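Long-range contact in carboxylic ester hydrolase (Aspergillus niger, PDB 7K4O), which probably hydrolyses the ester bonds of tannins as a secreted serine esterase of the tannase family, releasing gallic acid: residues A[239-252]-A[269-283]. Residues are numbered along the deposited sequence; the frame is centred on the assembly and turned at random.
Sequences CELDKIVNETIAAC and CLLDFDISTIEGKPY. With NAG (2-acetamido-2-deoxy-beta-D-glucopyranose), chain G.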
loop_
_atom_site.group_PDB
_atom_site.type_symbol
_atom_site.label_atom_id
_atom_site.label_comp_id
_atom_site.label_asym_id
_atom_site.label_seq_id
_atom_site.Cartn_x
_atom_site.Cartn_y
_atom_site.Cartn_z
ATOM N N CYS A 239 -10.620 3.291 24.294
ATOM C CA CYS A 239 -12.097 3.262 24.202
ATOM C C CYS A 239 -12.638 4.662 23.940
ATOM O O CYS A 239 -13.640 4.801 23.224
ATOM C CB CYS A 239 -12.663 2.713 25.509
ATOM S SG CYS A 239 -14.391 2.235 25.349
ATOM N N GLU A 240 -12.022 5.693 24.512
ATOM C CA GLU A 240 -12.521 7.066 24.325
ATOM C C GLU A 240 -12.407 7.441 22.843
ATOM O O GLU A 240 -13.338 8.072 22.305
ATOM C CB GLU A 240 -11.744 8.014 25.231
ATOM C CG GLU A 240 -12.146 9.458 25.085
ATOM C CD GLU A 240 -11.413 10.365 26.062
ATOM O OE1 GLU A 240 -10.238 10.081 26.345
ATOM O OE2 GLU A 240 -12.033 11.343 26.554
ATOM N N LEU A 241 -11.265 7.146 22.217
ATOM C CA LEU A 241 -11.052 7.478 20.777
ATOM C C LEU A 241 -11.955 6.599 19.917
ATOM O O LEU A 241 -12.479 7.126 18.917
ATOM C CB LEU A 241 -9.567 7.302 20.447
ATOM C CG LEU A 241 -8.678 8.324 21.159
ATOM C CD1 LEU A 241 -7.207 8.174 20.845
ATOM C CD2 LEU A 241 -9.132 9.734 20.852
ATOM N N ASP A 242 -12.149 5.345 20.300
ATOM C CA ASP A 242 -13.036 4.423 19.541
ATOM C C ASP A 242 -14.473 4.961 19.562
ATOM O O ASP A 242 -15.170 4.880 18.539
ATOM C CB ASP A 242 -12.961 2.994 20.043
ATOM C CG ASP A 242 -13.735 2.047 19.144
ATOM O OD1 ASP A 242 -13.545 2.114 17.892
ATOM O OD2 ASP A 242 -14.545 1.277 19.679
ATOM N N LYS A 243 -14.894 5.558 20.681
ATOM C CA LYS A 243 -16.229 6.189 20.751
ATOM C C LYS A 243 -16.309 7.365 19.785
ATOM O O LYS A 243 -17.315 7.528 19.065
ATOM C CB LYS A 243 -16.527 6.612 22.202
ATOM C CG LYS A 243 -17.863 7.321 22.399
ATOM C CD LYS A 243 -19.051 6.585 21.843
ATOM C CE LYS A 243 -19.337 5.289 22.574
ATOM N NZ LYS A 243 -20.789 4.963 22.556
ATOM N N ILE A 244 -15.253 8.163 19.696
ATOM C CA ILE A 244 -15.263 9.302 18.755
ATOM C C ILE A 244 -15.407 8.746 17.328
ATOM O O ILE A 244 -16.175 9.343 16.522
ATOM C CB ILE A 244 -13.991 10.151 18.941
ATOM C CG1 ILE A 244 -14.078 10.958 20.246
ATOM C CG2 ILE A 244 -13.761 11.085 17.778
ATOM C CD1 ILE A 244 -12.756 11.521 20.719
ATOM N N VAL A 245 -14.653 7.703 16.995
ATOM C CA VAL A 245 -14.763 7.132 15.611
ATOM C C VAL A 245 -16.215 6.671 15.360
ATOM O O VAL A 245 -16.781 6.997 14.316
ATOM C CB VAL A 245 -13.767 5.979 15.437
ATOM C CG1 VAL A 245 -14.036 5.183 14.172
ATOM C CG2 VAL A 245 -12.339 6.503 15.490
ATOM N N ASN A 246 -16.779 5.880 16.274
ATOM C CA ASN A 246 -18.171 5.349 16.150
ATOM C C ASN A 246 -19.147 6.504 15.969
ATOM O O ASN A 246 -20.001 6.408 15.088
ATOM C CB ASN A 246 -18.567 4.439 17.320
ATOM C CG ASN A 246 -17.973 3.050 17.229
ATOM O OD1 ASN A 246 -17.314 2.712 16.229
ATOM N ND2 ASN A 246 -18.157 2.236 18.270
ATOM N N GLU A 247 -19.043 7.586 16.744
ATOM C CA GLU A 247 -19.973 8.744 16.598
ATOM C C GLU A 247 -19.730 9.515 15.311
ATOM O O GLU A 247 -20.690 10.151 14.793
ATOM C CB GLU A 247 -19.838 9.683 17.796
ATOM C CG GLU A 247 -20.364 9.052 19.068
ATOM C CD GLU A 247 -21.871 8.805 19.003
ATOM O OE1 GLU A 247 -22.624 9.684 18.535
ATOM O OE2 GLU A 247 -22.272 7.728 19.377
ATOM N N THR A 248 -18.472 9.527 14.805
ATOM C CA THR A 248 -18.180 10.173 13.503
ATOM C C THR A 248 -18.866 9.343 12.406
ATOM O O THR A 248 -19.468 9.940 11.513
ATOM C CB THR A 248 -16.661 10.339 13.329
ATOM O OG1 THR A 248 -16.142 11.100 14.435
ATOM C CG2 THR A 248 -16.318 11.007 12.020
ATOM N N ILE A 249 -18.783 8.023 12.485
ATOM C CA ILE A 249 -19.445 7.144 11.469
ATOM C C ILE A 249 -20.957 7.441 11.510
ATOM O O ILE A 249 -21.575 7.671 10.442
ATOM C CB ILE A 249 -19.134 5.669 11.703
ATOM C CG1 ILE A 249 -17.658 5.349 11.399
ATOM C CG2 ILE A 249 -20.075 4.820 10.873
ATOM C CD1 ILE A 249 -17.210 4.010 11.883
ATOM N N ALA A 250 -21.537 7.507 12.712
ATOM C CA ALA A 250 -23.004 7.744 12.861
ATOM C C ALA A 250 -23.382 9.082 12.240
ATOM O O ALA A 250 -24.395 9.159 11.513
ATOM C CB ALA A 250 -23.403 7.657 14.323
ATOM N N ALA A 251 -22.566 10.114 12.441
ATOM C CA ALA A 251 -22.901 11.482 11.995
ATOM C C ALA A 251 -22.673 11.631 10.488
ATOM O O ALA A 251 -23.290 12.508 9.902
ATOM C CB ALA A 251 -22.110 12.507 12.778
ATOM N N CYS A 252 -21.786 10.847 9.865
ATOM C CA CYS A 252 -21.329 11.140 8.475
ATOM C C CYS A 252 -21.829 10.062 7.510
ATOM O O CYS A 252 -21.754 10.313 6.297
ATOM C CB CYS A 252 -19.806 11.246 8.444
ATOM S SG CYS A 252 -19.188 12.680 9.373
ATOM N N CYS A 269 -17.362 14.664 5.598
ATOM C CA CYS A 269 -17.214 14.454 7.047
ATOM C C CYS A 269 -16.221 15.483 7.602
ATOM O O CYS A 269 -16.515 16.208 8.593
ATOM C CB CYS A 269 -16.780 13.035 7.304
ATOM S SG CYS A 269 -16.933 12.511 9.010
ATOM N N LEU A 270 -15.053 15.569 6.983
ATOM C CA LEU A 270 -13.990 16.484 7.461
ATOM C C LEU A 270 -14.474 17.928 7.367
ATOM O O LEU A 270 -14.157 18.727 8.277
ATOM C CB LEU A 270 -12.753 16.273 6.586
ATOM C CG LEU A 270 -11.578 17.195 6.889
ATOM C CD1 LEU A 270 -11.072 16.892 8.295
ATOM C CD2 LEU A 270 -10.486 16.997 5.824
ATOM N N LEU A 271 -15.237 18.260 6.337
ATOM C CA LEU A 271 -15.704 19.641 6.109
ATOM C C LEU A 271 -16.844 19.988 7.096
ATOM O O LEU A 271 -16.892 21.153 7.511
ATOM C CB LEU A 271 -16.193 19.797 4.675
ATOM C CG LEU A 271 -15.130 19.840 3.584
ATOM C CD1 LEU A 271 -15.798 19.547 2.260
ATOM C CD2 LEU A 271 -14.409 21.187 3.515
ATOM N N ASP A 272 -17.751 19.067 7.396
ATOM C CA ASP A 272 -19.077 19.448 7.941
ATOM C C ASP A 272 -19.342 18.900 9.340
ATOM O O ASP A 272 -20.353 19.321 9.884
ATOM C CB ASP A 272 -20.190 19.015 6.988
ATOM C CG ASP A 272 -20.156 19.771 5.682
ATOM O OD1 ASP A 272 -19.588 20.874 5.648
ATOM O OD2 ASP A 272 -20.681 19.237 4.681
ATOM N N PHE A 273 -18.566 17.978 9.900
ATOM C CA PHE A 273 -18.858 17.409 11.227
ATOM C C PHE A 273 -17.854 17.882 12.271
ATOM O O PHE A 273 -16.624 17.701 12.086
ATOM C CB PHE A 273 -18.883 15.897 11.175
ATOM C CG PHE A 273 -19.172 15.288 12.513
ATOM C CD1 PHE A 273 -20.372 15.581 13.170
ATOM C CD2 PHE A 273 -18.275 14.442 13.136
ATOM C CE1 PHE A 273 -20.651 15.015 14.407
ATOM C CE2 PHE A 273 -18.550 13.889 14.375
ATOM C CZ PHE A 273 -19.743 14.183 15.016
ATOM N N ASP A 274 -18.365 18.454 13.370
ATOM C CA ASP A 274 -17.530 18.929 14.499
ATOM C C ASP A 274 -17.583 17.903 15.606
ATOM O O ASP A 274 -18.680 17.721 16.197
ATOM C CB ASP A 274 -18.037 20.275 15.006
ATOM C CG ASP A 274 -17.139 20.910 16.060
ATOM O OD1 ASP A 274 -16.337 20.198 16.681
ATOM O OD2 ASP A 274 -17.280 22.123 16.259
ATOM N N ILE A 275 -16.460 17.268 15.935
ATOM C CA ILE A 275 -16.466 16.167 16.921
ATOM C C ILE A 275 -16.654 16.743 18.341
ATOM O O ILE A 275 -16.838 15.929 19.258
ATOM C CB ILE A 275 -15.206 15.275 16.851
ATOM C CG1 ILE A 275 -13.926 16.029 17.206
ATOM C CG2 ILE A 275 -15.106 14.587 15.484
ATOM C CD1 ILE A 275 -12.753 15.122 17.398
ATOM N N SER A 276 -16.594 18.059 18.519
ATOM C CA SER A 276 -16.934 18.690 19.841
ATOM C C SER A 276 -18.352 18.275 20.297
ATOM O O SER A 276 -18.574 18.201 21.520
ATOM C CB SER A 276 -16.800 20.176 19.784
ATOM O OG SER A 276 -15.433 20.531 19.907
ATOM N N THR A 277 -19.243 17.933 19.362
ATOM C CA THR A 277 -20.621 17.456 19.657
ATOM C C THR A 277 -20.587 16.123 20.392
ATOM O O THR A 277 -21.641 15.710 20.929
ATOM C CB THR A 277 -21.449 17.332 18.382
ATOM O OG1 THR A 277 -20.837 16.336 17.555
ATOM C CG2 THR A 277 -21.552 18.652 17.655
ATOM N N ILE A 278 -19.450 15.444 20.441
ATOM C CA ILE A 278 -19.355 14.095 21.066
ATOM C C ILE A 278 -18.982 14.241 22.544
ATOM O O ILE A 278 -19.060 13.249 23.276
ATOM C CB ILE A 278 -18.360 13.198 20.285
ATOM C CG1 ILE A 278 -18.782 13.103 18.819
ATOM C CG2 ILE A 278 -18.248 11.820 20.917
ATOM C CD1 ILE A 278 -17.717 12.523 17.900
ATOM N N GLU A 279 -18.537 15.419 22.964
ATOM C CA GLU A 279 -18.150 15.621 24.382
ATOM C C GLU A 279 -19.316 15.218 25.297
ATOM O O GLU A 279 -20.443 15.604 25.013
ATOM C CB GLU A 279 -17.769 17.062 24.669
ATOM C CG GLU A 279 -17.132 17.189 26.038
ATOM C CD GLU A 279 -16.668 18.583 26.391
ATOM O OE1 GLU A 279 -16.605 18.866 27.608
ATOM O OE2 GLU A 279 -16.364 19.370 25.459
ATOM N N GLY A 280 -19.027 14.418 26.313
ATOM C CA GLY A 280 -20.021 13.967 27.300
ATOM C C GLY A 280 -20.644 12.634 26.934
ATOM O O GLY A 280 -21.277 12.037 27.795
ATOM N N LYS A 281 -20.454 12.119 25.724
ATOM C CA LYS A 281 -21.072 10.824 25.368
ATOM C C LYS A 281 -20.400 9.721 26.171
ATOM O O LYS A 281 -19.185 9.669 26.303
ATOM C CB LYS A 281 -20.992 10.571 23.865
ATOM C CG LYS A 281 -22.003 11.360 23.040
ATOM C CD LYS A 281 -23.161 10.482 22.567
ATOM C CE LYS A 281 -24.485 11.203 22.377
ATOM N NZ LYS A 281 -24.426 12.247 21.325
ATOM N N PRO A 282 -21.172 8.798 26.767
ATOM C CA PRO A 282 -20.574 7.729 27.557
ATOM C C PRO A 282 -19.894 6.693 26.660
ATOM O O PRO A 282 -20.338 6.443 25.554
ATOM C CB PRO A 282 -21.766 7.083 28.283
ATOM C CG PRO A 282 -22.967 7.415 27.402
ATOM C CD PRO A 282 -22.646 8.731 26.718
ATOM N N TYR A 283 -18.882 6.048 27.200
ATOM C CA TYR A 283 -18.218 4.918 26.525
ATOM C C TYR A 283 -17.962 3.844 27.566
ATOM O O TYR A 283 -17.718 4.149 28.758
ATOM C CB TYR A 283 -16.936 5.383 25.814
ATOM C CG TYR A 283 -15.841 5.899 26.713
ATOM C CD1 TYR A 283 -14.942 5.034 27.331
ATOM C CD2 TYR A 283 -15.685 7.267 26.904
ATOM C CE1 TYR A 283 -13.914 5.530 28.130
ATOM C CE2 TYR A 283 -14.671 7.773 27.697
ATOM C CZ TYR A 283 -13.783 6.906 28.301
ATOM O OH TYR A 283 -12.796 7.434 29.083
HETATM C C1 NAG G . -17.651 0.848 18.381
HETATM C C2 NAG G . -17.856 0.153 19.740
HETATM C C3 NAG G . -17.440 -1.308 19.760
HETATM C C4 NAG G . -18.262 -1.961 18.686
HETATM C C5 NAG G . -18.021 -1.256 17.354
HETATM C C6 NAG G . -18.872 -1.878 16.262
HETATM C C7 NAG G . -17.481 1.677 21.615
HETATM C C8 NAG G . -16.426 2.313 22.474
HETATM N N2 NAG G . -17.021 0.810 20.719
HETATM O O3 NAG G . -17.603 -1.797 21.096
HETATM O O4 NAG G . -17.745 -3.261 18.618
HETATM O O5 NAG G . -18.348 0.119 17.381
HETATM O O6 NAG G . -18.599 -1.214 15.047
HETATM O O7 NAG G . -18.665 1.911 21.725
HETATM O O HOH W 1 -12.671 10.068 29.332
#
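Helix 239-252 is followed along its length by the chain 269-283, which runs back antiparallel to it, from the CA atoms of Cys252 and Cys269, 5.5 Å apart, to those of Lys243 and Tyr283, 6.2 Å apart. At the C-terminal end of the helix Cys252 and Cys269 form a disulfide with chi3 of 74°. Phe273, the first residue beyond helix 266-272, swings CG anti to its N (chi1 180°) and lays its ring against the last helical turn. The methyl of Ala251 sits over one face, its CB 3.6 Å from the Phe273 ring centroid in a CH-pi contact, while Thr248 OG1 lies at the ring edge, 3.7 Å from Phe273 CE2. That hydroxyl donates to Ile244 O from above the carbonyl plane. Midway, the 3-10 turn 275-278 packs Ile278 on the helix, its CD1 3.5 Å from Glu247 CB; Ile275 CD1 meets Ile244 CG2, and the Ile275 side chain also touches helix 300-310. The contact lies about 27 Å from the centre of the chain, outside the central mixed sheet of this alpha/beta-hydrolase-clan enzyme; the Cys252-Cys269 disulfide closes a segment that binds calcium through Asp253, Asp256, Lys258, Asp260 and Val262. A type II turn, Ile278 to Lys281, leads into strand 282-285, whose Pro282 O accepts a weak hydrogen bond from Lys243 NZ on the helix. Tyr283, with chi1 65° placing CG between N and the carbonyl carbon, sets its ring against the first helical turn: Glu240 CA stands over the ring centre, 4.0 Å from the Tyr283 centroid, and Cys239 SG, disulfide-bonded to Cys285, approaches obliquely. A water in the ring plane, 2.6 Å from Tyr283 OH, bonds weakly to Glu240 OE2; Tyr234 chiefly, and Ser299, hold that carboxylate. From mid-helix, Asn246 ND2 carries an N-linked GlcNAc, whose N2 donates to Asp242 OD2 and whose C8 reaches Cys239 SG.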